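Local coordinates for protein phosphoglycolate phosphatase (Thermoplasma acidophilum, PDB 1L6R) that hydrolyses 2-phosphoglycolate to glycolate and phosphate with magnesium as cofactor, and less efficiently releases phosphate from inorganic pyrophosphate, at residues S42-N47 against E152-A157; G67-I72 against H146-G151; A9-G14 against N179-M184; R19-S24 against I138-Y143. The protein carries 1 engineered substitution. All coordinates share one frame; numbering follows the deposited sequence. Where two conformers were deposited one is given.

Overall arrangement
Starting from the N terminus, residues 9-14 on the first strand of the core sheet open the widest loop, which interaction 3 closes only at 179-184, joining the two halves of the metal site. The other three contacts lie within it. Residues 19-24 reach forward to 138-143 in interaction 4, tying a core loop to the three-stranded cap sheet at the surface. The neighbouring core strand 40-44 leads into interaction 1, which meets the start of helix 154-164. Interaction 2, between 67-72 and 146-151, is nested inside interaction 1 and again joins core to cap. Interaction 4 crosses both interaction 1 and interaction 2, since their segments alternate along the chain.

Interaction 1 of 4, residues S42-N47 against E152-A157; sequences SLLSGN and EDKAFA
With CG of Leu-44 anti to its carbonyl carbon (chi1 -49°), the isobutyl group is directed at the first turn of the facing helix, where Lys-154 takes a similar first torsion and runs its methylenes across the leucine. The two side chains spread obliquely over one another: CD1 of Leu-44 lies 3.9 Å from CD of Lys-154, and CD2 rests 4.0 Å from CB of Ala-157. Leu-44 was modelled in two conformers, so these contacts hold for one of them. A branched leucine suits the place because its two methyls meet two residues one helical turn apart, while the small alanine lets strand and helix come close. This is the α/β core of a haloacid dehalogenase (HAD) hydrolase, in which strand 40-44 ends in the Ser-45 loop and helix 154-164 begins with the lysine of the family's third motif, probably a substrate ligand here. A bend at chi4 (75°) turns NZ of Lys-154 off the apolar patch to a salt bridge with Asp-181 and a bond to Asn-180 O. Asp-153 caps the helix, its OD1 accepting from Phe-156 N at 2.9 Å. Ser-45 OG takes the N-H of Asn-47 at 2.9 Å, forming an ST turn.

Interaction 2 of 4, residues G67-I72 against H146-G151; sequences GENGGI and HLMNRG
Asn-69 and Met-148 face each other with their CA atoms 8.3 Å apart, the first in a tight turn after strand 65-67, the second on strand 144-149. The turn has positive phi angles at Glu-68, Asn-69 and Gly-70; at Gly-70 a side chain would jam against the preceding carbonyl, so glycine fits. Gly-71 and Ile-72 both face Gly-67, a classic beta bulge.

From this turn Asn-69 sends its amide toward the strand. ND2 stands over one face of the His-146 imidazole, toward the rim, 3.3 Å from CG of His-146, and the amide and ring planes are nearly perpendicular, at 89°. The same nitrogen gives a weak hydrogen bond to SD of Met-148 (3.5 Å, 152°). Bends at chi2 and chi3 (-52°) fold the methionine back, bringing its CE to 3.1 Å from the backbone O of Glu-68. A flexible, polarisable thioether suits this spot, meeting an N-H with its sulfur and a carbonyl with its methyl. The carboxylate of Glu-68 is held elsewhere, by Ser-114 and the backbone of Glu-112 and Ala-113. His-146 also makes a weak bond from NE2 to Gly-46 O. Were His-146 replaced by an alanine, the Asn-69 amide would probably face a gap and the Gly-46 carbonyl would lose this weak partner. Strand 144-149 is the middle strand of the three-stranded cap sheet, so the contact is a core-to-cap junction of a HAD phosphatase, beside its active site.

Interaction 3 of 4, residues A9-G14 against N179-M184; sequences AIDVDG and NNDMPM. With CA (calcium ion), chain C; CA (calcium ion), chain D.
The catalytic metal site of the HAD fold is assembled here, where the Asp-x-Asp motif at the end of strand 7-11 meets the acidic fourth motif ahead of helix 182-185. Asp-11, the nucleophile, and Asp-181 do not bond to each other; a calcium ion joins them, in a site assigned to the cofactor magnesium. Its protein ligands in these segments are OD2 of Asp-11, OD1 of Asn-180 and OD2 of Asp-181, each 2.4 Å from the calcium. Two waters and Asp-177 complete the set.

Because the metal draws both carboxylates in, OD2 of Asp-11 lies 3.2 Å from OD1 of Asp-181, two acceptors that would otherwise probably repel. The side chains meet at about a right angle, their carboxylate planes 52° apart. Lys-154, salt-bridged to Asp-181 OD1, probably offsets some of this charge. Asp-11 CG is anti to the backbone N (chi1 168°), which points the group at the ion; its other oxygen, OD1, caps the short helix 12-15 by accepting from Gly-14 N at 3.1 Å, the N-H arriving from above the carboxylate plane. Gly-14 must be small, as a CB would run into Asp-11 OD2. An amide suits Asn-180, since OD1 binds metal while ND2 donates to Tyr-140 O and to a calcium-bound water. Farther in, the extended Met-184 reaches its CE to 4.3 Å from Ala-9 O. A second calcium, shared with Asp-177, is bound by Gly-14 O at 2.5 Å and by three waters, one of which donates to Asp-13 O.

Interaction 4 of 4, residues R19-S24 against I138-Y143; sequences RDRLIS and IFYSGY
Arg-21 and Gly-142 bring the two backbones nearest, with CA atoms 8.3 Å apart, both residues at positive phi. Gly-142 and Tyr-143 form the type II' turn of the beta hairpin joining cap strands 136-141 and 144-149, and glycine suits its first corner. The facing loop follows helix 12-15 of the HAD core, so this solvent-exposed contact links core and cap.

Extended from CG to NE (chi3 174°), Arg-21 runs antiparallel to the Tyr-143 side chain, over its ring. Its CD makes a CH-pi contact over the ring face, 4.3 Å from the Tyr-143 centroid, and its CZ a cation-pi interaction at 4.7 Å. The guanidinium stands steeply on the ring, planes 78° apart, with NH1 3.3 Å from Tyr-143 CD2. Over one guanidinium face lies Gly-142 O, at an angle too poor for a bond. NH2 gives a weak hydrogen bond to OH of Tyr-140, 3.3 Å long and bent to 128°. A long, flat cation fits because it can touch both tyrosines at once. Two waters bridge the segments: one joins NH1 of Arg-21 to Tyr-143 O, and the other donates to Arg-21 O at 2.6 Å while hydrogen-bonded to Tyr-143 OH.

Interaction 1 of 4, residues S42-N47 against E152-A157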
loop_
_atom_site.group_PDB
_atom_site.type_symbol
_atom_site.label_atom_id
_atom_site.label_comp_id
_atom_site.label_asym_id
_atom_site.label_seq_id
_atom_site.Cartn_x
_atom_site.Cartn_y
_atom_site.Cartn_z
ATOM N N SER A 42 9.505 14.111 9.891
ATOM C CA SER A 42 8.138 14.413 9.470
ATOM C C SER A 42 7.214 13.680 10.435
ATOM O O SER A 42 7.484 12.533 10.802
ATOM C CB SER A 42 7.875 13.914 8.045
ATOM O OG SER A 42 6.505 14.101 7.675
ATOM N N LEU A 43 6.144 14.346 10.863
ATOM C CA LEU A 43 5.174 13.739 11.769
ATOM C C LEU A 43 3.928 13.353 10.990
ATOM O O LEU A 43 3.468 14.107 10.132
ATOM C CB LEU A 43 4.765 14.714 12.879
ATOM C CG LEU A 43 5.869 15.227 13.801
ATOM C CD1 LEU A 43 5.239 16.053 14.927
ATOM C CD2 LEU A 43 6.645 14.063 14.373
ATOM N N LEU A 44 3.398 12.173 11.300
ATOM C CA LEU A 44 2.190 11.649 10.667
ATOM C C LEU A 44 1.150 11.455 11.758
ATOM O O LEU A 44 1.428 10.820 12.773
ATOM C CB LEU A 44 2.472 10.298 10.008
ATOM C CG LEU A 44 3.696 10.216 9.096
ATOM C CD1 LEU A 44 3.807 8.820 8.500
ATOM C CD2 LEU A 44 3.568 11.245 7.999
ATOM N N SER A 45 -0.047 11.997 11.558
ATOM C CA SER A 45 -1.104 11.856 12.553
ATOM C C SER A 45 -2.486 11.768 11.937
ATOM O O SER A 45 -2.694 12.183 10.797
ATOM C CB SER A 45 -1.072 13.067 13.498
ATOM O OG SER A 45 -2.130 13.032 14.444
ATOM N N GLY A 46 -3.423 11.217 12.700
ATOM C CA GLY A 46 -4.803 11.165 12.264
ATOM C C GLY A 46 -5.523 12.431 12.716
ATOM O O GLY A 46 -6.671 12.672 12.324
ATOM N N ASN A 47 -4.863 13.265 13.521
ATOM C CA ASN A 47 -5.510 14.489 13.992
ATOM C C ASN A 47 -5.521 15.563 12.892
ATOM O O ASN A 47 -4.926 15.402 11.812
ATOM C CB ASN A 47 -4.826 15.021 15.260
ATOM C CG ASN A 47 -5.826 15.573 16.286
ATOM O OD1 ASN A 47 -6.749 16.330 15.940
ATOM N ND2 ASN A 47 -5.640 15.211 17.556
ATOM N N GLU A 152 -5.793 6.927 1.152
ATOM C CA GLU A 152 -5.422 8.127 1.901
ATOM C C GLU A 152 -4.827 7.594 3.203
ATOM O O GLU A 152 -5.502 7.488 4.231
ATOM C CB GLU A 152 -6.687 8.954 2.137
ATOM C CG GLU A 152 -6.474 10.303 2.778
ATOM C CD GLU A 152 -7.771 11.091 2.895
ATOM O OE1 GLU A 152 -8.848 10.527 2.595
ATOM O OE2 GLU A 152 -7.714 12.276 3.294
ATOM N N ASP A 153 -3.545 7.260 3.141
ATOM C CA ASP A 153 -2.875 6.641 4.275
ATOM C C ASP A 153 -1.421 7.026 4.442
ATOM O O ASP A 153 -0.903 7.883 3.726
ATOM C CB ASP A 153 -2.982 5.114 4.153
ATOM C CG ASP A 153 -2.383 4.570 2.860
ATOM O OD1 ASP A 153 -1.498 5.219 2.268
ATOM O OD2 ASP A 153 -2.787 3.461 2.439
ATOM N N LYS A 154 -0.754 6.358 5.376
ATOM C CA LYS A 154 0.637 6.670 5.649
ATOM C C LYS A 154 1.570 6.358 4.485
ATOM O O LYS A 154 2.616 6.989 4.360
ATOM C CB LYS A 154 1.102 5.962 6.934
ATOM C CG LYS A 154 0.381 6.452 8.204
ATOM C CD LYS A 154 1.157 6.059 9.473
ATOM C CE LYS A 154 0.464 6.534 10.757
ATOM N NZ LYS A 154 -0.740 5.712 11.115
ATOM N N ALA A 155 1.201 5.400 3.632
ATOM C CA ALA A 155 2.030 5.077 2.472
ATOM C C ALA A 155 1.976 6.257 1.504
ATOM O O ALA A 155 2.989 6.637 0.919
ATOM C CB ALA A 155 1.530 3.802 1.787
ATOM N N PHE A 156 0.788 6.828 1.332
ATOM C CA PHE A 156 0.645 7.981 0.455
ATOM C C PHE A 156 1.563 9.103 0.966
ATOM O O PHE A 156 2.286 9.729 0.193
ATOM C CB PHE A 156 -0.814 8.454 0.458
ATOM C CG PHE A 156 -1.041 9.731 -0.296
ATOM C CD1 PHE A 156 -1.327 9.715 -1.659
ATOM C CD2 PHE A 156 -0.954 10.959 0.353
ATOM C CE1 PHE A 156 -1.523 10.906 -2.366
ATOM C CE2 PHE A 156 -1.146 12.158 -0.341
ATOM C CZ PHE A 156 -1.431 12.132 -1.705
ATOM N N ALA A 157 1.541 9.346 2.274
ATOM C CA ALA A 157 2.365 10.407 2.852
ATOM C C ALA A 157 3.869 10.162 2.707
ATOM O O ALA A 157 4.622 11.075 2.350
ATOM C CB ALA A 157 2.008 10.603 4.330
#

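Interaction 2 of 4, residues G67-I72 against H146-G151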
loop_
_atom_site.group_PDB
_atom_site.type_symbol
_atom_site.label_atom_id
_atom_site.label_comp_id
_atom_site.label_asym_id
_atom_site.label_seq_id
_atom_site.Cartn_x
_atom_site.Cartn_y
_atom_site.Cartn_z
ATOM N N GLY A 67 -1.649 15.568 8.661
ATOM C CA GLY A 67 -2.787 15.303 9.520
ATOM C C GLY A 67 -3.708 14.378 8.735
ATOM O O GLY A 67 -3.401 13.994 7.596
ATOM N N GLU A 68 -4.829 14.002 9.342
ATOM C CA GLU A 68 -5.822 13.157 8.693
ATOM C C GLU A 68 -5.222 11.952 7.983
ATOM O O GLU A 68 -5.593 11.614 6.856
ATOM C CB GLU A 68 -6.676 13.997 7.729
ATOM C CG GLU A 68 -7.366 15.145 8.457
ATOM C CD GLU A 68 -8.338 15.920 7.588
ATOM O OE1 GLU A 68 -9.253 15.292 7.023
ATOM O OE2 GLU A 68 -8.211 17.161 7.491
ATOM N N ASN A 69 -4.276 11.304 8.665
ATOM C CA ASN A 69 -3.636 10.076 8.197
ATOM C C ASN A 69 -2.903 10.159 6.871
ATOM O O ASN A 69 -2.689 9.141 6.208
ATOM C CB ASN A 69 -4.681 8.951 8.167
ATOM C CG ASN A 69 -5.254 8.680 9.540
ATOM O OD1 ASN A 69 -4.534 8.245 10.439
ATOM N ND2 ASN A 69 -6.539 8.958 9.724
ATOM N N GLY A 70 -2.503 11.378 6.510
ATOM C CA GLY A 70 -1.773 11.602 5.276
ATOM C C GLY A 70 -2.529 12.407 4.237
ATOM O O GLY A 70 -1.951 12.779 3.216
ATOM N N GLY A 71 -3.798 12.704 4.497
ATOM C CA GLY A 71 -4.600 13.431 3.524
ATOM C C GLY A 71 -4.379 14.925 3.429
ATOM O O GLY A 71 -4.820 15.544 2.461
ATOM N N ILE A 72 -3.721 15.513 4.424
ATOM C CA ILE A 72 -3.479 16.949 4.425
ATOM C C ILE A 72 -2.091 17.181 5.003
ATOM O O ILE A 72 -1.659 16.472 5.918
ATOM C CB ILE A 72 -4.605 17.684 5.209
ATOM C CG1 ILE A 72 -4.432 19.200 5.105
ATOM C CG2 ILE A 72 -4.644 17.220 6.658
ATOM C CD1 ILE A 72 -5.709 19.956 5.428
ATOM N N HIS A 146 -11.638 6.944 12.030
ATOM C CA HIS A 146 -11.401 7.766 10.863
ATOM C C HIS A 146 -12.055 7.129 9.668
ATOM O O HIS A 146 -11.902 5.932 9.450
ATOM C CB HIS A 146 -9.901 7.875 10.606
ATOM C CG HIS A 146 -9.172 8.579 11.697
ATOM N ND1 HIS A 146 -8.699 7.945 12.828
ATOM C CD2 HIS A 146 -8.921 9.896 11.865
ATOM C CE1 HIS A 146 -8.192 8.852 13.648
ATOM N NE2 HIS A 146 -8.313 10.040 13.085
ATOM N N LEU A 147 -12.807 7.938 8.926
ATOM C CA LEU A 147 -13.462 7.508 7.695
ATOM C C LEU A 147 -12.607 8.177 6.624
ATOM O O LEU A 147 -12.642 9.401 6.444
ATOM C CB LEU A 147 -14.900 8.014 7.641
ATOM C CG LEU A 147 -15.651 7.715 6.339
ATOM C CD1 LEU A 147 -15.834 6.211 6.145
ATOM C CD2 LEU A 147 -17.002 8.426 6.374
ATOM N N MET A 148 -11.839 7.347 5.930
ATOM C CA MET A 148 -10.886 7.795 4.934
ATOM C C MET A 148 -11.222 7.349 3.531
ATOM O O MET A 148 -11.900 6.340 3.332
ATOM C CB MET A 148 -9.505 7.216 5.255
ATOM C CG MET A 148 -9.043 7.362 6.690
ATOM S SD MET A 148 -8.889 9.077 7.188
ATOM C CE MET A 148 -7.857 9.701 5.863
ATOM N N ASN A 149 -10.711 8.097 2.559
ATOM C CA ASN A 149 -10.858 7.727 1.162
ATOM C C ASN A 149 -9.837 6.589 0.967
ATOM O O ASN A 149 -8.755 6.606 1.573
ATOM C CB ASN A 149 -10.499 8.923 0.277
ATOM C CG ASN A 149 -11.552 10.023 0.331
ATOM O OD1 ASN A 149 -12.632 9.886 -0.246
ATOM N ND2 ASN A 149 -11.249 11.112 1.034
ATOM N N ARG A 150 -10.165 5.591 0.155
ATOM C CA ARG A 150 -9.233 4.486 -0.073
ATOM C C ARG A 150 -7.909 5.036 -0.614
ATOM O O ARG A 150 -7.898 5.809 -1.573
ATOM C CB ARG A 150 -9.829 3.494 -1.082
ATOM C CG ARG A 150 -8.876 2.394 -1.553
ATOM C CD ARG A 150 -8.611 1.327 -0.505
ATOM N NE ARG A 150 -9.814 0.570 -0.169
ATOM C CZ ARG A 150 -9.807 -0.623 0.421
ATOM N NH1 ARG A 150 -8.662 -1.209 0.737
ATOM N NH2 ARG A 150 -10.955 -1.223 0.706
ATOM N N GLY A 151 -6.802 4.647 0.012
ATOM C CA GLY A 151 -5.495 5.107 -0.427
ATOM C C GLY A 151 -4.973 6.345 0.285
ATOM O O GLY A 151 -3.839 6.771 0.054
#

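Interaction 3 of 4, residues A9-G14 against N179-M184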
loop_
_atom_site.group_PDB
_atom_site.type_symbol
_atom_site.label_atom_id
_atom_site.label_comp_id
_atom_site.label_asym_id
_atom_site.label_seq_id
_atom_site.Cartn_x
_atom_site.Cartn_y
_atom_site.Cartn_z
ATOM N N ALA A 9 9.949 9.359 9.295
ATOM C CA ALA A 9 8.521 9.671 9.327
ATOM C C ALA A 9 7.982 8.924 10.541
ATOM O O ALA A 9 8.082 7.697 10.626
ATOM C CB ALA A 9 7.844 9.199 8.046
ATOM N N ILE A 10 7.402 9.673 11.470
ATOM C CA ILE A 10 6.934 9.110 12.728
ATOM C C ILE A 10 5.448 9.267 13.019
ATOM O O ILE A 10 4.889 10.353 12.856
ATOM C CB ILE A 10 7.707 9.769 13.898
ATOM C CG1 ILE A 10 9.215 9.725 13.627
ATOM C CG2 ILE A 10 7.369 9.081 15.211
ATOM C CD1 ILE A 10 10.046 10.470 14.659
ATOM N N ASP A 11 4.838 8.169 13.471
ATOM C CA ASP A 11 3.428 8.108 13.868
ATOM C C ASP A 11 3.339 8.819 15.223
ATOM O O ASP A 11 3.848 8.326 16.236
ATOM C CB ASP A 11 3.040 6.633 13.981
ATOM C CG ASP A 11 1.718 6.411 14.656
ATOM O OD1 ASP A 11 0.924 7.357 14.837
ATOM O OD2 ASP A 11 1.492 5.239 15.003
ATOM N N VAL A 12 2.695 9.977 15.237
ATOM C CA VAL A 12 2.586 10.773 16.455
ATOM C C VAL A 12 1.897 10.076 17.617
ATOM O O VAL A 12 2.476 9.900 18.695
ATOM C CB VAL A 12 1.819 12.097 16.181
ATOM C CG1 VAL A 12 1.539 12.843 17.484
ATOM C CG2 VAL A 12 2.630 12.983 15.242
ATOM N N ASP A 13 0.666 9.652 17.393
ATOM C CA ASP A 13 -0.097 9.025 18.453
ATOM C C ASP A 13 0.396 7.651 18.848
ATOM O O ASP A 13 0.291 7.255 20.010
ATOM C CB ASP A 13 -1.550 9.003 18.034
ATOM C CG ASP A 13 -1.988 10.346 17.516
ATOM O OD1 ASP A 13 -1.974 10.562 16.284
ATOM O OD2 ASP A 13 -2.307 11.209 18.356
ATOM N N GLY A 14 0.949 6.926 17.887
ATOM C CA GLY A 14 1.459 5.610 18.187
ATOM C C GLY A 14 2.813 5.545 18.860
ATOM O O GLY A 14 3.052 4.624 19.635
ATOM N N ASN A 179 -1.298 -1.955 13.236
ATOM C CA ASN A 179 -1.823 -2.201 11.903
ATOM C C ASN A 179 -2.056 -0.960 11.062
ATOM O O ASN A 179 -1.833 -0.994 9.855
ATOM C CB ASN A 179 -3.110 -3.025 11.985
ATOM C CG ASN A 179 -3.735 -3.250 10.625
ATOM O OD1 ASN A 179 -4.661 -2.536 10.234
ATOM N ND2 ASN A 179 -3.218 -4.222 9.886
ATOM N N ASN A 180 -2.491 0.139 11.675
ATOM C CA ASN A 180 -2.728 1.340 10.889
ATOM C C ASN A 180 -1.424 1.960 10.358
ATOM O O ASN A 180 -1.447 2.980 9.670
ATOM C CB ASN A 180 -3.585 2.377 11.663
ATOM C CG ASN A 180 -2.949 2.838 12.960
ATOM O OD1 ASN A 180 -1.734 2.815 13.094
ATOM N ND2 ASN A 180 -3.772 3.283 13.912
ATOM N N ASP A 181 -0.290 1.323 10.656
ATOM C CA ASP A 181 1.004 1.774 10.147
ATOM C C ASP A 181 1.560 0.810 9.113
ATOM O O ASP A 181 2.566 1.103 8.470
ATOM C CB ASP A 181 2.027 1.884 11.259
ATOM C CG ASP A 181 1.538 2.729 12.363
ATOM O OD1 ASP A 181 1.195 3.898 12.092
ATOM O OD2 ASP A 181 1.482 2.216 13.494
ATOM N N MET A 182 0.930 -0.347 8.960
ATOM C CA MET A 182 1.442 -1.311 7.996
ATOM C C MET A 182 1.588 -0.721 6.591
ATOM O O MET A 182 2.495 -1.104 5.863
ATOM C CB MET A 182 0.576 -2.577 7.970
ATOM C CG MET A 182 1.184 -3.706 7.125
ATOM S SD MET A 182 2.890 -4.189 7.560
ATOM C CE MET A 182 2.580 -5.321 8.943
ATOM N N PRO A 183 0.714 0.229 6.192
ATOM C CA PRO A 183 0.900 0.771 4.840
ATOM C C PRO A 183 2.296 1.345 4.614
ATOM O O PRO A 183 2.852 1.202 3.519
ATOM C CB PRO A 183 -0.194 1.827 4.736
ATOM C CG PRO A 183 -1.312 1.193 5.508
ATOM C CD PRO A 183 -0.586 0.653 6.747
ATOM N N MET A 184 2.878 1.995 5.619
ATOM C CA MET A 184 4.222 2.508 5.406
ATOM C C MET A 184 5.280 1.447 5.712
ATOM O O MET A 184 6.355 1.465 5.117
ATOM C CB MET A 184 4.478 3.808 6.188
ATOM C CG MET A 184 4.458 3.730 7.694
ATOM S SD MET A 184 4.788 5.395 8.339
ATOM C CE MET A 184 4.748 5.061 10.092
HETATM CA CA CA C . -0.135 3.518 14.691
HETATM CA CA CA D . 1.464 2.985 20.768
HETATM O O HOH W 1 -1.352 5.790 14.016
HETATM O O HOH W 2 1.138 5.349 21.664
HETATM O O HOH W 3 -1.952 3.827 16.373
HETATM O O HOH W 4 -1.029 3.423 20.645
HETATM O O HOH W 5 3.722 2.143 21.182
#

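Interaction 4 of 4, residues R19-S24 against I138-Y143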
loop_
_atom_site.group_PDB
_atom_site.type_symbol
_atom_site.label_atom_id
_atom_site.label_comp_id
_atom_site.label_asym_id
_atom_site.label_seq_id
_atom_site.Cartn_x
_atom_site.Cartn_y
_atom_site.Cartn_z
ATOM N N ARG A 19 1.368 6.568 28.229
ATOM C CA ARG A 19 0.138 5.840 28.540
ATOM C C ARG A 19 -1.106 6.712 28.619
ATOM O O ARG A 19 -2.219 6.235 28.409
ATOM C CB ARG A 19 0.288 5.105 29.874
ATOM C CG ARG A 19 1.145 3.858 29.851
ATOM C CD ARG A 19 1.516 3.443 31.275
ATOM N NE ARG A 19 0.524 3.878 32.259
ATOM C CZ ARG A 19 -0.662 3.305 32.452
ATOM N NH1 ARG A 19 -1.025 2.258 31.730
ATOM N NH2 ARG A 19 -1.491 3.785 33.370
ATOM N N ASP A 20 -0.917 7.986 28.943
ATOM C CA ASP A 20 -2.031 8.917 29.072
ATOM C C ASP A 20 -2.188 9.838 27.869
ATOM O O ASP A 20 -2.877 10.861 27.945
ATOM C CB ASP A 20 -1.858 9.747 30.343
ATOM C CG ASP A 20 -1.783 8.884 31.582
ATOM O OD1 ASP A 20 -2.732 8.107 31.807
ATOM O OD2 ASP A 20 -0.779 8.976 32.317
ATOM N N ARG A 21 -1.555 9.457 26.760
ATOM C CA ARG A 21 -1.586 10.204 25.501
ATOM C C ARG A 21 -0.832 11.529 25.559
ATOM O O ARG A 21 -0.999 12.376 24.681
ATOM C CB ARG A 21 -3.032 10.459 25.036
ATOM C CG ARG A 21 -3.849 9.185 24.847
ATOM C CD ARG A 21 -5.202 9.468 24.211
ATOM N NE ARG A 21 -5.928 8.237 23.898
ATOM C CZ ARG A 21 -7.190 8.199 23.479
ATOM N NH1 ARG A 21 -7.878 9.323 23.326
ATOM N NH2 ARG A 21 -7.761 7.035 23.194
ATOM N N LEU A 22 0.010 11.708 26.574
ATOM C CA LEU A 22 0.778 12.946 26.682
ATOM C C LEU A 22 2.042 12.814 25.845
ATOM O O LEU A 22 2.591 11.719 25.698
ATOM C CB LEU A 22 1.150 13.233 28.141
ATOM C CG LEU A 22 -0.018 13.281 29.135
ATOM C CD1 LEU A 22 0.495 13.729 30.499
ATOM C CD2 LEU A 22 -1.096 14.220 28.630
ATOM N N ILE A 23 2.521 13.921 25.296
ATOM C CA ILE A 23 3.727 13.864 24.490
ATOM C C ILE A 23 4.931 13.522 25.383
ATOM O O ILE A 23 5.067 14.018 26.506
ATOM C CB ILE A 23 3.940 15.212 23.734
ATOM C CG1 ILE A 23 4.922 15.021 22.579
ATOM C CG2 ILE A 23 4.402 16.307 24.692
ATOM C CD1 ILE A 23 4.268 14.388 21.355
ATOM N N SER A 24 5.778 12.635 24.885
ATOM C CA SER A 24 6.966 12.223 25.618
ATOM C C SER A 24 8.058 13.282 25.493
ATOM O O SER A 24 8.505 13.587 24.391
ATOM C CB SER A 24 7.460 10.895 25.051
ATOM O OG SER A 24 8.790 10.634 25.466
ATOM N N ILE A 138 -12.440 2.437 7.210
ATOM C CA ILE A 138 -12.479 2.970 8.567
ATOM C C ILE A 138 -11.486 2.220 9.449
ATOM O O ILE A 138 -11.229 1.032 9.250
ATOM C CB ILE A 138 -13.896 2.892 9.255
ATOM C CG1 ILE A 138 -14.315 1.439 9.527
ATOM C CG2 ILE A 138 -14.934 3.638 8.423
ATOM C CD1 ILE A 138 -15.538 1.345 10.439
ATOM N N PHE A 139 -10.905 2.946 10.398
ATOM C CA PHE A 139 -9.983 2.370 11.375
ATOM C C PHE A 139 -9.838 3.381 12.490
ATOM O O PHE A 139 -10.240 4.539 12.356
ATOM C CB PHE A 139 -8.603 2.054 10.783
ATOM C CG PHE A 139 -7.935 3.228 10.136
ATOM C CD1 PHE A 139 -8.129 3.479 8.782
ATOM C CD2 PHE A 139 -7.135 4.097 10.876
ATOM C CE1 PHE A 139 -7.541 4.576 8.162
ATOM C CE2 PHE A 139 -6.539 5.210 10.264
ATOM C CZ PHE A 139 -6.744 5.446 8.906
ATOM N N TYR A 140 -9.269 2.933 13.601
ATOM C CA TYR A 140 -9.070 3.784 14.755
ATOM C C TYR A 140 -7.619 4.219 14.885
ATOM O O TYR A 140 -6.699 3.449 14.604
ATOM C CB TYR A 140 -9.496 3.033 16.034
ATOM C CG TYR A 140 -9.520 3.895 17.271
ATOM C CD1 TYR A 140 -8.361 4.120 18.019
ATOM C CD2 TYR A 140 -10.694 4.539 17.662
ATOM C CE1 TYR A 140 -8.373 4.969 19.114
ATOM C CE2 TYR A 140 -10.715 5.388 18.756
ATOM C CZ TYR A 140 -9.552 5.597 19.474
ATOM O OH TYR A 140 -9.566 6.444 20.552
ATOM N N SER A 141 -7.423 5.473 15.282
ATOM C CA SER A 141 -6.081 5.981 15.531
ATOM C C SER A 141 -6.167 7.196 16.436
ATOM O O SER A 141 -6.970 8.096 16.212
ATOM C CB SER A 141 -5.370 6.381 14.238
ATOM O OG SER A 141 -4.012 6.692 14.533
ATOM N N GLY A 142 -5.347 7.211 17.479
ATOM C CA GLY A 142 -5.329 8.354 18.362
ATOM C C GLY A 142 -6.566 8.539 19.206
ATOM O O GLY A 142 -6.841 7.750 20.107
ATOM N N TYR A 143 -7.338 9.571 18.881
ATOM C CA TYR A 143 -8.547 9.917 19.622
ATOM C C TYR A 143 -9.856 9.414 19.062
ATOM O O TYR A 143 -10.879 9.501 19.742
ATOM C CB TYR A 143 -8.681 11.438 19.721
ATOM C CG TYR A 143 -7.734 12.050 20.702
ATOM C CD1 TYR A 143 -6.408 12.300 20.355
ATOM C CD2 TYR A 143 -8.132 12.286 22.013
ATOM C CE1 TYR A 143 -5.497 12.762 21.301
ATOM C CE2 TYR A 143 -7.228 12.744 22.967
ATOM C CZ TYR A 143 -5.920 12.974 22.600
ATOM O OH TYR A 143 -5.027 13.416 23.547
HETATM O O HOH W 6 -2.443 13.320 22.714
HETATM O O HOH W 7 -10.693 9.287 22.459
#